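Local coordinates for DltD domain-containing protein (Beauveria bassiana, PDB 7D78) that is a fungal thioesterase that probably acts as a polyketide cyclase, closing polyketide chains into medium-ring lactones, at residues 274-279 against 286-291; 157-162 against 268-273; 258-263 against 313-318; 262-267 against 297-302; 133-138 against 243-248. All blocks are in the same frame, centred on the assembly; numbering follows the deposited sequence.

In the fold
The contacts lie round strand 259-264 and the loops at the carboxy-terminal ends of the neighbouring parallel strands of an alpha/beta hydrolase fold, with a probable nucleophile elbow at 133-138. Strand 259-264 is common to contacts 3 and 4, and contact 1 adds the helix and edge strand that follow it. Contacts 1 and 2 have centres about 11 Å apart and both use helix 272-281; Gln-275 NE2 lies 2.9 Å from Ser-270 O. Contacts 2 and 5, centres about 10 Å apart, meet where Thr-138 OG1 lies 2.7 Å from Ile-159 O. Contact 5 holds Ser-134 and contact 4 holds Asp-267, which with His-296 have the geometry of a Ser-His-Asp triad, probably the active site.

Contact 1. Residues 274-279 against 286-291; sequences EQKAAF and KKFLEA
Lys-286 NZ is gripped by two carbonyl oxygens, donating to Phe-279 O at 2.9 Å and bonding also to Phe-282 O, so its charge sits beside the carboxy-terminal end of helix 272-281. The chain starts with CG between backbone N and carbonyl carbon (chi1 63°), then runs extended over one face of the Phe-279 ring. There Lys-286 CD stands 3.9 Å from the ring centroid, and NZ, at 4.7 Å from it, makes an off-centre cation-pi contact. The opposite face receives Phe-288 CB, 3.8 Å from the same centroid, which leaves the Phe-279 ring between two methylenes. The Phe-288 ring presents its edge to that face, an edge-to-face pair with planes at 55° and centroids 5.4 Å apart. At the far end of Phe-288, its CZ meets Lys-276 CG at 3.8 Å; beyond, Lys-276 NZ and Glu-290 OE2 form a long salt bridge of 4.0 Å. Helix segment 274-279 runs at 165° to strand 286-291, as expected of the beta-alpha-beta unit made with strand 259-264. That strand pairs with 286-291 through the backbones of Val-259, Met-261 and Thr-263, while helix 305-319 touches Lys-287 and Leu-289.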
# COMPACT_ATOMS: atom_id res chain seq x y z
N GLU A 274 5.44 -3.58 21.70
CA GLU A 274 5.31 -3.70 20.24
C GLU A 274 6.59 -3.26 19.55
O GLU A 274 7.04 -3.88 18.57
CB GLU A 274 4.13 -2.88 19.74
CG GLU A 274 3.52 -3.38 18.45
CD GLU A 274 2.18 -2.73 18.13
OE1 GLU A 274 1.98 -1.56 18.50
OE2 GLU A 274 1.32 -3.39 17.51
N GLN A 275 7.19 -2.16 20.03
CA GLN A 275 8.46 -1.71 19.49
C GLN A 275 9.55 -2.74 19.73
O GLN A 275 10.31 -3.08 18.82
CB GLN A 275 8.84 -0.36 20.12
CG GLN A 275 7.75 0.72 20.01
CD GLN A 275 8.18 2.05 20.61
OE1 GLN A 275 9.35 2.43 20.51
NE2 GLN A 275 7.24 2.76 21.22
N LYS A 276 9.62 -3.27 20.96
CA LYS A 276 10.63 -4.28 21.28
C LYS A 276 10.45 -5.55 20.44
O LYS A 276 11.44 -6.16 20.00
CB LYS A 276 10.56 -4.62 22.76
CG LYS A 276 11.12 -3.54 23.66
CD LYS A 276 10.58 -3.67 25.09
CE LYS A 276 11.32 -2.73 26.03
NZ LYS A 276 10.66 -2.61 27.37
N ALA A 277 9.20 -5.96 20.22
CA ALA A 277 8.97 -7.17 19.44
C ALA A 277 9.52 -7.03 18.03
O ALA A 277 10.14 -7.97 17.50
CB ALA A 277 7.47 -7.49 19.41
N ALA A 278 9.33 -5.87 17.41
CA ALA A 278 9.90 -5.65 16.08
C ALA A 278 11.42 -5.63 16.15
O ALA A 278 12.09 -6.26 15.32
CB ALA A 278 9.37 -4.35 15.47
N PHE A 279 11.98 -4.94 17.15
CA PHE A 279 13.44 -4.85 17.26
C PHE A 279 14.08 -6.22 17.41
O PHE A 279 15.14 -6.48 16.83
CB PHE A 279 13.84 -3.96 18.44
CG PHE A 279 15.33 -3.79 18.57
CD1 PHE A 279 15.99 -2.84 17.82
CD2 PHE A 279 16.07 -4.62 19.41
CE1 PHE A 279 17.37 -2.68 17.92
CE2 PHE A 279 17.45 -4.48 19.51
CZ PHE A 279 18.09 -3.51 18.77
N LYS A 286 22.55 -4.03 15.21
CA LYS A 286 21.44 -3.24 15.75
C LYS A 286 21.76 -2.80 17.17
O LYS A 286 22.63 -3.36 17.85
CB LYS A 286 20.13 -4.04 15.73
CG LYS A 286 20.14 -5.31 16.60
CD LYS A 286 18.82 -6.06 16.45
CE LYS A 286 18.75 -7.27 17.37
NZ LYS A 286 17.52 -8.06 17.12
N LYS A 287 21.02 -1.78 17.62
CA LYS A 287 21.18 -1.23 18.96
C LYS A 287 19.84 -0.76 19.47
O LYS A 287 19.08 -0.11 18.74
CB LYS A 287 22.18 -0.06 19.00
CG LYS A 287 22.34 0.54 20.41
CD LYS A 287 23.41 1.62 20.46
CE LYS A 287 23.55 2.20 21.88
NZ LYS A 287 23.80 1.13 22.89
N PHE A 288 19.55 -1.07 20.73
CA PHE A 288 18.32 -0.65 21.38
C PHE A 288 18.62 0.31 22.52
O PHE A 288 19.54 0.07 23.32
CB PHE A 288 17.55 -1.87 21.90
CG PHE A 288 16.25 -1.53 22.56
CD1 PHE A 288 15.13 -1.29 21.79
CD2 PHE A 288 16.16 -1.45 23.93
CE1 PHE A 288 13.92 -0.96 22.39
CE2 PHE A 288 14.97 -1.13 24.54
CZ PHE A 288 13.84 -0.89 23.77
N LEU A 289 17.85 1.40 22.60
CA LEU A 289 17.97 2.38 23.68
C LEU A 289 16.60 2.62 24.28
O LEU A 289 15.68 3.04 23.58
CB LEU A 289 18.54 3.70 23.17
CG LEU A 289 20.04 3.92 23.21
CD1 LEU A 289 20.27 5.42 23.18
CD2 LEU A 289 20.64 3.30 24.45
N GLU A 290 16.46 2.39 25.59
CA GLU A 290 15.24 2.72 26.31
C GLU A 290 15.43 4.06 27.01
O GLU A 290 16.40 4.23 27.75
CB GLU A 290 14.87 1.64 27.32
CG GLU A 290 13.65 1.98 28.17
CD GLU A 290 13.16 0.79 28.98
OE1 GLU A 290 14.01 -0.03 29.40
OE2 GLU A 290 11.94 0.66 29.19
N ALA A 291 14.52 5.00 26.77
CA ALA A 291 14.57 6.32 27.40
C ALA A 291 13.71 6.27 28.65
O ALA A 291 12.48 6.40 28.58
CB ALA A 291 14.11 7.41 26.43

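Contact 2. Residues 157-162 against 268-273; sequences CPILSF and TMSPPE
Ile-159 and Ser-270 bring two irregular backbone runs together, their CA atoms 5.2 Å apart, just before helix 272-281 begins with Pro-271 at its N-cap. The side chain of Ser-270 does most of the work. Its OG donates to Pro-158 O at 2.7 Å, with a C=O...donor angle of 137° and the hydroxyl tilted 23° from the carbonyl plane. Ser-270 OG also accepts a hydrogen bond from a water, whose oxygen is 2.7 Å away, and this water in turn accepts from Leu-160 N at 2.6 Å. One buried hydroxyl thus links two backbone groups of the 157-162 loop, one directly and one through water. What sends OG into this loop is a first torsion of 173°, opposite the backbone N. Beside the hydroxyl, Ser-270 CB packs 3.7 Å from Ile-159 CG1. Segment 157-162 and the part of 268-273 before the helix belong to loops that leave the carboxy-terminal ends of neighbouring parallel strands, 150-156 and 259-264, where the alpha/beta hydrolase fold places its catalytic site. Asp-267, the probable acid of a Ser-His-Asp triad, bonds through OD1 to the backbone N of Met-269 and of Ser-270. With an alanine here, Pro-158 O would probably be left without its donor and the water without its acceptor, so the 157-162 loop would lose both polar ties to this segment. The side chain of Ile-159 also touches Ser-134 and comes within about 4 Å of a glycerol, probably from the crystallisation liquor.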
# COMPACT_ATOMS: atom_id res chain seq x y z
N CYS A 157 10.76 5.94 18.73
CA CYS A 157 9.39 5.58 19.11
C CYS A 157 8.52 5.21 17.90
O CYS A 157 7.44 5.79 17.72
CB CYS A 157 8.74 6.68 19.94
SG CYS A 157 8.58 8.32 19.12
N PRO A 158 8.95 4.25 17.08
CA PRO A 158 8.13 3.89 15.91
C PRO A 158 6.75 3.38 16.32
O PRO A 158 6.60 2.68 17.32
CB PRO A 158 8.95 2.78 15.24
CG PRO A 158 9.79 2.21 16.34
CD PRO A 158 10.13 3.38 17.22
N ILE A 159 5.74 3.76 15.54
CA ILE A 159 4.37 3.28 15.70
C ILE A 159 4.13 2.18 14.68
O ILE A 159 4.33 2.37 13.48
CB ILE A 159 3.34 4.41 15.53
CG1 ILE A 159 3.42 5.44 16.65
CG2 ILE A 159 1.95 3.81 15.62
CD1 ILE A 159 2.45 6.62 16.45
N LEU A 160 3.66 1.02 15.15
CA LEU A 160 3.58 -0.17 14.31
C LEU A 160 2.19 -0.76 14.15
O LEU A 160 2.03 -1.74 13.42
CB LEU A 160 4.53 -1.25 14.86
CG LEU A 160 5.99 -0.81 14.93
CD1 LEU A 160 6.77 -1.75 15.85
CD2 LEU A 160 6.61 -0.81 13.54
N SER A 161 1.18 -0.19 14.80
CA SER A 161 -0.20 -0.62 14.63
C SER A 161 -1.10 0.59 14.80
O SER A 161 -0.68 1.61 15.38
CB SER A 161 -0.59 -1.73 15.62
OG SER A 161 -0.45 -1.27 16.95
N PHE A 162 -2.34 0.49 14.30
CA PHE A 162 -3.18 1.68 14.19
C PHE A 162 -4.65 1.44 14.54
O PHE A 162 -5.29 2.31 15.14
CB PHE A 162 -3.05 2.25 12.78
CG PHE A 162 -1.64 2.60 12.44
CD1 PHE A 162 -1.09 3.81 12.86
CD2 PHE A 162 -0.82 1.68 11.79
CE1 PHE A 162 0.23 4.13 12.60
CE2 PHE A 162 0.50 1.99 11.52
CZ PHE A 162 1.03 3.21 11.92
N THR A 268 2.82 5.94 25.89
CA THR A 268 1.39 5.69 25.93
C THR A 268 0.73 5.75 24.56
O THR A 268 -0.50 5.60 24.48
CB THR A 268 0.69 6.71 26.84
OG1 THR A 268 1.06 8.03 26.42
CG2 THR A 268 1.08 6.49 28.30
N MET A 269 1.49 6.02 23.49
CA MET A 269 0.95 6.05 22.13
C MET A 269 1.37 4.88 21.26
O MET A 269 0.60 4.45 20.41
CB MET A 269 1.31 7.35 21.40
CG MET A 269 0.45 8.58 21.75
SD MET A 269 1.32 10.15 21.57
CE MET A 269 1.03 10.66 19.89
N SER A 270 2.60 4.40 21.41
CA SER A 270 3.06 3.20 20.73
C SER A 270 3.55 2.23 21.79
O SER A 270 4.57 2.50 22.45
CB SER A 270 4.18 3.53 19.74
OG SER A 270 4.74 2.35 19.18
N PRO A 271 2.85 1.12 22.02
CA PRO A 271 3.24 0.19 23.11
C PRO A 271 4.71 -0.19 23.02
O PRO A 271 5.16 -0.71 21.98
CB PRO A 271 2.33 -1.01 22.87
CG PRO A 271 1.10 -0.41 22.25
CD PRO A 271 1.59 0.72 21.38
N PRO A 272 5.49 0.09 24.07
CA PRO A 272 6.90 -0.32 24.06
C PRO A 272 7.12 -1.79 23.73
O PRO A 272 8.10 -2.11 23.04
CB PRO A 272 7.37 0.03 25.49
CG PRO A 272 6.52 1.19 25.87
CD PRO A 272 5.16 0.92 25.24
N GLU A 273 6.26 -2.70 24.18
CA GLU A 273 6.49 -4.10 23.85
C GLU A 273 6.28 -4.38 22.37
O GLU A 273 6.87 -5.32 21.83
CB GLU A 273 5.60 -5.02 24.70
CG GLU A 273 6.21 -6.40 24.96
CD GLU A 273 7.31 -6.39 26.03
OE1 GLU A 273 7.38 -5.43 26.83
OE2 GLU A 273 8.11 -7.36 26.07
O HOH W 1 3.18 0.67 17.72

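Contact 3. Residues 258-263 against 313-318; sequences PVLMVT and TEFIRE
Phe-315 reaches from helix 305-319 to the sheet, where its ring lies against Leu-260 and the start of strand 259-264, with Pro-258 just before it. CB leaves the helix toward the sheet, and a first torsion of 179°, with CG opposite the backbone N, carries the ring straight on. At the base of the ring, Phe-315 CG is 3.9 Å and CD2 3.7 Å from Leu-260 CB. This methylene stands over a face, 3.8 Å from the centroid and 14° off the ring normal, a well-aligned CH-pi contact. Further out, Phe-315 CE2 comes to 3.7 Å from Leu-260 N, and CE1 to 4.0 Å from Val-259 O, so that backbone as well as side chain lines the ring. In the alpha/beta hydrolase fold such a helix covers one face of the central, mostly parallel sheet; here Leu-260 faces it, also touching Met-312, whereas Val-259 points its CB the other way. At the tip, Phe-315 CZ is 3.5 Å from Val-259 N. Phe-315 CZ also lies 3.9 Å from Pro-258 CB. Val-259 N and Pro-258 C lie at the ring edge, near its plane. A serine in place of Phe-315 would probably open a gap between helix and strand, leaving Leu-260 CB without the ring face over it and Pro-258 CB without its contact at CZ. Lys-287, on the adjoining strand 286-291, touches the same ring.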
# COMPACT_ATOMS: atom_id res chain seq x y z
N PRO A 258 21.96 -1.56 9.31
CA PRO A 258 22.17 -1.31 10.74
C PRO A 258 21.08 -0.41 11.30
O PRO A 258 20.78 0.65 10.73
CB PRO A 258 23.54 -0.63 10.79
CG PRO A 258 24.22 -1.01 9.53
CD PRO A 258 23.13 -1.20 8.50
N VAL A 259 20.48 -0.82 12.41
CA VAL A 259 19.29 -0.15 12.91
C VAL A 259 19.45 0.18 14.38
O VAL A 259 19.80 -0.69 15.19
CB VAL A 259 18.01 -0.98 12.66
CG1 VAL A 259 18.19 -2.42 13.13
CG2 VAL A 259 16.79 -0.32 13.35
N LEU A 260 19.17 1.43 14.73
CA LEU A 260 19.07 1.88 16.11
C LEU A 260 17.61 2.21 16.39
O LEU A 260 17.00 2.99 15.65
CB LEU A 260 19.95 3.12 16.34
CG LEU A 260 19.67 3.88 17.63
CD1 LEU A 260 20.12 3.04 18.82
CD2 LEU A 260 20.39 5.23 17.60
N MET A 261 17.06 1.62 17.44
CA MET A 261 15.72 1.97 17.90
C MET A 261 15.79 2.61 19.27
O MET A 261 16.42 2.07 20.19
CB MET A 261 14.81 0.74 17.96
CG MET A 261 13.40 1.08 18.40
SD MET A 261 12.34 -0.37 18.47
CE MET A 261 12.45 -0.96 16.78
N VAL A 262 15.12 3.75 19.41
CA VAL A 262 14.98 4.46 20.68
C VAL A 262 13.52 4.38 21.10
O VAL A 262 12.64 4.94 20.42
CB VAL A 262 15.45 5.92 20.56
CG1 VAL A 262 15.29 6.64 21.90
CG2 VAL A 262 16.89 5.98 20.06
N THR A 263 13.26 3.71 22.22
CA THR A 263 11.91 3.46 22.70
C THR A 263 11.70 4.16 24.04
O THR A 263 12.51 3.98 24.95
CB THR A 263 11.67 1.95 22.85
OG1 THR A 263 11.68 1.34 21.55
CG2 THR A 263 10.33 1.66 23.55
N THR A 313 24.43 9.76 16.98
CA THR A 313 25.57 10.10 16.14
C THR A 313 26.70 9.09 16.30
O THR A 313 27.44 8.85 15.35
CB THR A 313 26.09 11.50 16.46
OG1 THR A 313 26.33 11.62 17.87
CG2 THR A 313 25.06 12.52 16.05
N GLU A 314 26.85 8.53 17.50
CA GLU A 314 27.85 7.48 17.69
C GLU A 314 27.50 6.25 16.86
O GLU A 314 28.36 5.70 16.16
CB GLU A 314 27.98 7.13 19.17
CG GLU A 314 29.03 6.06 19.47
CD GLU A 314 28.81 5.38 20.82
OE1 GLU A 314 29.71 4.61 21.25
OE2 GLU A 314 27.76 5.61 21.46
N PHE A 315 26.23 5.83 16.91
CA PHE A 315 25.81 4.66 16.13
C PHE A 315 25.99 4.91 14.63
O PHE A 315 26.45 4.03 13.90
CB PHE A 315 24.35 4.31 16.45
CG PHE A 315 23.81 3.15 15.66
CD1 PHE A 315 23.98 1.85 16.14
CD2 PHE A 315 23.14 3.34 14.46
CE1 PHE A 315 23.49 0.77 15.42
CE2 PHE A 315 22.65 2.25 13.73
CZ PHE A 315 22.82 0.97 14.22
N ILE A 316 25.63 6.10 14.16
CA ILE A 316 25.79 6.41 12.74
C ILE A 316 27.27 6.43 12.37
O ILE A 316 27.69 5.86 11.36
CB ILE A 316 25.09 7.73 12.40
CG1 ILE A 316 23.59 7.62 12.71
CG2 ILE A 316 25.31 8.11 10.95
CD1 ILE A 316 22.82 8.93 12.61
N ARG A 317 28.09 7.09 13.20
CA ARG A 317 29.53 7.15 12.93
C ARG A 317 30.13 5.76 12.83
O ARG A 317 30.96 5.49 11.95
CB ARG A 317 30.23 7.96 14.02
CG ARG A 317 31.07 9.11 13.51
CD ARG A 317 31.85 9.80 14.63
NE ARG A 317 30.96 10.49 15.56
CZ ARG A 317 30.50 11.73 15.38
NH1 ARG A 317 30.84 12.41 14.29
NH2 ARG A 317 29.70 12.28 16.28
N GLU A 318 29.72 4.85 13.71
CA GLU A 318 30.33 3.53 13.72
C GLU A 318 29.94 2.73 12.48
O GLU A 318 30.77 2.01 11.92
CB GLU A 318 29.93 2.77 14.98
CG GLU A 318 30.69 3.21 16.23
CD GLU A 318 30.36 2.35 17.44
OE1 GLU A 318 30.25 2.91 18.55
OE2 GLU A 318 30.22 1.12 17.28

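Contact 4. Residues 262-267 against 297-302; sequences VTPELD and LTVLSG
Val-299 meets Val-262 and Pro-264 through carbon atoms alone, and every contact across these segments is apolar. Its CG2 branch points away from the backbone N and comes to 3.8 Å from Val-262 CG1. The trunk of the residue covers the proline: Val-299 CB is 3.8 Å from Pro-264 CG, and CG2 is 3.9 Å from the same atom. Val-299 has its other branch, CG1, between backbone N and carbonyl carbon (chi1 58°), and there it packs on Met-133 of the strand leading into the probable nucleophile elbow. The CA atoms of Pro-264 and Val-299 are 5.6 Å apart, close enough for so short a side chain to bridge them.

No hydrogen bond crosses between the two segments. Thr-298 to Ser-301 form a type I turn, closed by Ser-301 N to Thr-298 O at 3.0 Å. A second type I turn, Pro-264 to Asp-267, has only a weak bond, Asp-267 N to Pro-264 O at 3.3 Å. Polar contacts with other parts gather on Asp-267, whose OD2 is bonded to His-296 ND1 and Gln-275 NE2. This is consistent with Asp-267 and His-296 belonging to the Ser-His-Asp triad of an alpha/beta hydrolase.

With no directional bond between them, the acid-bearing turn and the loop just after His-296 meet only through apolar packing, and the placing of the Asp-267 carboxylate probably rests on its own hydrogen bonds.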
# COMPACT_ATOMS: atom_id res chain seq x y z
N VAL A 262 15.12 3.75 19.41
CA VAL A 262 14.98 4.46 20.68
C VAL A 262 13.52 4.38 21.10
O VAL A 262 12.64 4.94 20.42
CB VAL A 262 15.45 5.92 20.56
CG1 VAL A 262 15.29 6.64 21.90
CG2 VAL A 262 16.89 5.98 20.06
N THR A 263 13.26 3.71 22.22
CA THR A 263 11.91 3.46 22.70
C THR A 263 11.70 4.16 24.04
O THR A 263 12.51 3.98 24.95
CB THR A 263 11.67 1.95 22.85
OG1 THR A 263 11.68 1.34 21.55
CG2 THR A 263 10.33 1.66 23.55
N PRO A 264 10.62 4.93 24.20
CA PRO A 264 10.34 5.54 25.50
C PRO A 264 9.76 4.50 26.44
O PRO A 264 8.84 3.76 26.08
CB PRO A 264 9.31 6.63 25.18
CG PRO A 264 9.09 6.58 23.65
CD PRO A 264 9.55 5.22 23.22
N GLU A 265 10.31 4.44 27.67
CA GLU A 265 9.80 3.49 28.66
C GLU A 265 8.30 3.62 28.86
O GLU A 265 7.58 2.62 28.94
CB GLU A 265 10.52 3.68 30.00
CG GLU A 265 10.09 2.64 31.04
CD GLU A 265 10.51 2.99 32.46
OE1 GLU A 265 10.84 4.17 32.71
OE2 GLU A 265 10.50 2.08 33.32
N LEU A 266 7.81 4.85 28.95
CA LEU A 266 6.41 5.14 29.27
C LEU A 266 5.64 5.61 28.04
O LEU A 266 4.82 6.53 28.11
CB LEU A 266 6.32 6.17 30.39
CG LEU A 266 7.15 5.78 31.62
CD1 LEU A 266 7.07 6.85 32.70
CD2 LEU A 266 6.66 4.45 32.16
N ASP A 267 5.88 4.98 26.90
CA ASP A 267 5.18 5.36 25.67
C ASP A 267 3.72 4.96 25.78
O ASP A 267 3.39 3.77 25.73
CB ASP A 267 5.85 4.69 24.47
CG ASP A 267 5.48 5.35 23.16
OD1 ASP A 267 4.32 5.82 23.04
OD2 ASP A 267 6.33 5.41 22.24
N LEU A 297 6.21 11.68 23.11
CA LEU A 297 6.60 13.02 22.65
C LEU A 297 7.79 13.61 23.40
O LEU A 297 8.38 14.57 22.91
CB LEU A 297 5.44 14.02 22.79
CG LEU A 297 4.14 13.82 22.00
CD1 LEU A 297 4.40 13.35 20.59
CD2 LEU A 297 3.23 12.87 22.74
N THR A 298 8.13 13.08 24.57
CA THR A 298 9.22 13.60 25.38
C THR A 298 10.47 12.75 25.28
O THR A 298 11.45 13.01 26.00
CB THR A 298 8.79 13.72 26.85
OG1 THR A 298 8.41 12.42 27.34
CG2 THR A 298 7.60 14.68 26.99
N VAL A 299 10.47 11.74 24.41
CA VAL A 299 11.60 10.82 24.34
C VAL A 299 12.89 11.55 23.98
O VAL A 299 13.98 11.13 24.38
CB VAL A 299 11.28 9.69 23.34
CG1 VAL A 299 10.96 10.27 21.96
CG2 VAL A 299 12.40 8.67 23.29
N LEU A 300 12.80 12.67 23.25
CA LEU A 300 13.98 13.43 22.85
C LEU A 300 14.06 14.79 23.55
O LEU A 300 14.75 15.69 23.07
CB LEU A 300 14.01 13.60 21.33
CG LEU A 300 14.13 12.29 20.53
CD1 LEU A 300 14.33 12.54 19.05
CD2 LEU A 300 15.27 11.43 21.07
N SER A 301 13.39 14.95 24.69
CA SER A 301 13.35 16.22 25.40
C SER A 301 13.79 16.04 26.84
O SER A 301 13.81 14.92 27.37
CB SER A 301 11.94 16.84 25.38
OG SER A 301 11.30 16.65 24.14
N GLY A 302 14.10 17.15 27.50
CA GLY A 302 14.40 17.08 28.91
C GLY A 302 15.74 16.40 29.15
O GLY A 302 16.58 16.28 28.26

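Contact 5. Residues 133-138 against 243-248; sequences MSFGGT and AWWQPK
Trp-245 lays its six-membered ring between Phe-135 and Thr-138, the first turn of the helix that follows the probable nucleophile elbow of this alpha/beta hydrolase. The elbow is suggested by a Gly-x-Ser-x-Gly strand-turn-helix at Ser-134, whose phi and psi of 63° and -134° are strained, and by its OG, bonded to His-296 NE2 and to a glycerol probably from the crystallisation liquor. The two aromatic rings meet obliquely, planes at 55° and centroids 5.2 Å apart. Their nearest atoms are Trp-245 CZ3 and Phe-135 CE1, at 3.5 Å, while Trp-245 CH2 sits over the Phe-135 face, displaced toward its rim. On the other side of the same corner of the indole, Thr-138 CG2 touches Trp-245 CH2 at 3.4 Å. Pro-247 CB lies over a face of the indole and meets Thr-138 CG2 as well, at 3.5 Å. Phe-162 meets Trp-245 at a shallower angle between planes, and Phe-60 makes an edge-to-face pair with Phe-135, while the adjacent Trp-244 NE1 bonds to Glu-108 OE2 of the second subunit. The threonine splits its two branches by role: OG1, beside the backbone N, is hydrogen-bonded to Ile-159 O, while CG2, opposite that N, faces the tryptophan and proline.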
# COMPACT_ATOMS: atom_id res chain seq x y z
N MET A 133 10.99 9.83 13.42
CA MET A 133 10.35 9.85 14.72
C MET A 133 8.90 9.41 14.61
O MET A 133 8.17 9.88 13.72
CB MET A 133 10.41 11.24 15.35
CG MET A 133 9.74 11.28 16.72
SD MET A 133 10.44 12.59 17.71
CE MET A 133 9.42 12.50 19.18
N SER A 134 8.48 8.53 15.52
CA SER A 134 7.07 8.13 15.64
C SER A 134 6.68 7.45 14.33
O SER A 134 7.44 6.60 13.85
CB SER A 134 6.24 9.35 16.03
OG SER A 134 4.88 9.00 16.21
N PHE A 135 5.53 7.79 13.74
CA PHE A 135 5.11 7.37 12.40
C PHE A 135 6.25 7.48 11.38
O PHE A 135 6.41 6.59 10.52
CB PHE A 135 3.91 8.23 11.99
CG PHE A 135 3.12 7.70 10.83
CD1 PHE A 135 2.10 6.79 11.04
CD2 PHE A 135 3.34 8.18 9.54
CE1 PHE A 135 1.34 6.31 9.97
CE2 PHE A 135 2.59 7.70 8.47
CZ PHE A 135 1.59 6.77 8.68
N GLY A 136 7.05 8.55 11.46
CA GLY A 136 8.13 8.74 10.51
C GLY A 136 9.26 7.72 10.64
O GLY A 136 9.96 7.44 9.66
N GLY A 137 9.48 7.19 11.84
CA GLY A 137 10.45 6.12 11.98
C GLY A 137 10.01 4.86 11.25
O GLY A 137 10.83 4.18 10.62
N THR A 138 8.72 4.55 11.32
CA THR A 138 8.20 3.37 10.63
C THR A 138 8.25 3.58 9.11
O THR A 138 8.61 2.66 8.37
CB THR A 138 6.77 3.09 11.11
OG1 THR A 138 6.76 3.10 12.55
CG2 THR A 138 6.27 1.74 10.62
N ALA A 243 -5.21 1.17 6.78
CA ALA A 243 -5.79 -0.17 6.80
C ALA A 243 -4.97 -1.13 5.95
O ALA A 243 -4.82 -2.31 6.31
CB ALA A 243 -7.23 -0.13 6.29
N TRP A 244 -4.45 -0.64 4.82
CA TRP A 244 -3.67 -1.46 3.90
C TRP A 244 -2.28 -1.75 4.45
O TRP A 244 -1.74 -2.84 4.22
CB TRP A 244 -3.51 -0.73 2.56
CG TRP A 244 -4.74 -0.41 1.73
CD1 TRP A 244 -4.91 0.71 0.95
CD2 TRP A 244 -5.93 -1.20 1.55
NE1 TRP A 244 -6.12 0.66 0.30
CE2 TRP A 244 -6.76 -0.50 0.65
CE3 TRP A 244 -6.36 -2.43 2.05
CZ2 TRP A 244 -8.01 -0.98 0.25
CZ3 TRP A 244 -7.59 -2.91 1.66
CH2 TRP A 244 -8.41 -2.18 0.77
N TRP A 245 -1.69 -0.79 5.17
CA TRP A 245 -0.29 -0.85 5.57
C TRP A 245 -0.06 -1.98 6.56
O TRP A 245 -0.77 -2.09 7.57
CB TRP A 245 0.10 0.48 6.21
CG TRP A 245 1.57 0.78 6.27
CD1 TRP A 245 2.56 0.30 5.46
CD2 TRP A 245 2.20 1.69 7.18
NE1 TRP A 245 3.78 0.86 5.81
CE2 TRP A 245 3.58 1.71 6.87
CE3 TRP A 245 1.74 2.49 8.24
CZ2 TRP A 245 4.50 2.50 7.56
CZ3 TRP A 245 2.64 3.28 8.92
CH2 TRP A 245 4.01 3.28 8.58
N GLN A 246 0.95 -2.81 6.29
CA GLN A 246 1.36 -3.88 7.19
C GLN A 246 2.84 -3.69 7.53
O GLN A 246 3.69 -4.45 7.06
CB GLN A 246 1.11 -5.24 6.55
CG GLN A 246 -0.32 -5.39 6.00
CD GLN A 246 -1.33 -5.39 7.11
OE1 GLN A 246 -1.09 -5.96 8.17
NE2 GLN A 246 -2.47 -4.74 6.88
N PRO A 247 3.17 -2.67 8.33
CA PRO A 247 4.59 -2.31 8.50
C PRO A 247 5.41 -3.37 9.21
O PRO A 247 6.61 -3.50 8.93
CB PRO A 247 4.53 -1.01 9.31
CG PRO A 247 3.21 -1.06 10.01
CD PRO A 247 2.28 -1.77 9.07
N LYS A 248 4.81 -4.12 10.15
CA LYS A 248 5.55 -5.21 10.78
C LYS A 248 6.06 -6.19 9.74
O LYS A 248 7.16 -6.73 9.88
CB LYS A 248 4.67 -5.93 11.81
CG LYS A 248 4.26 -5.05 12.97
CD LYS A 248 3.35 -5.78 13.95
CE LYS A 248 2.92 -4.88 15.11
NZ LYS A 248 1.90 -5.52 15.97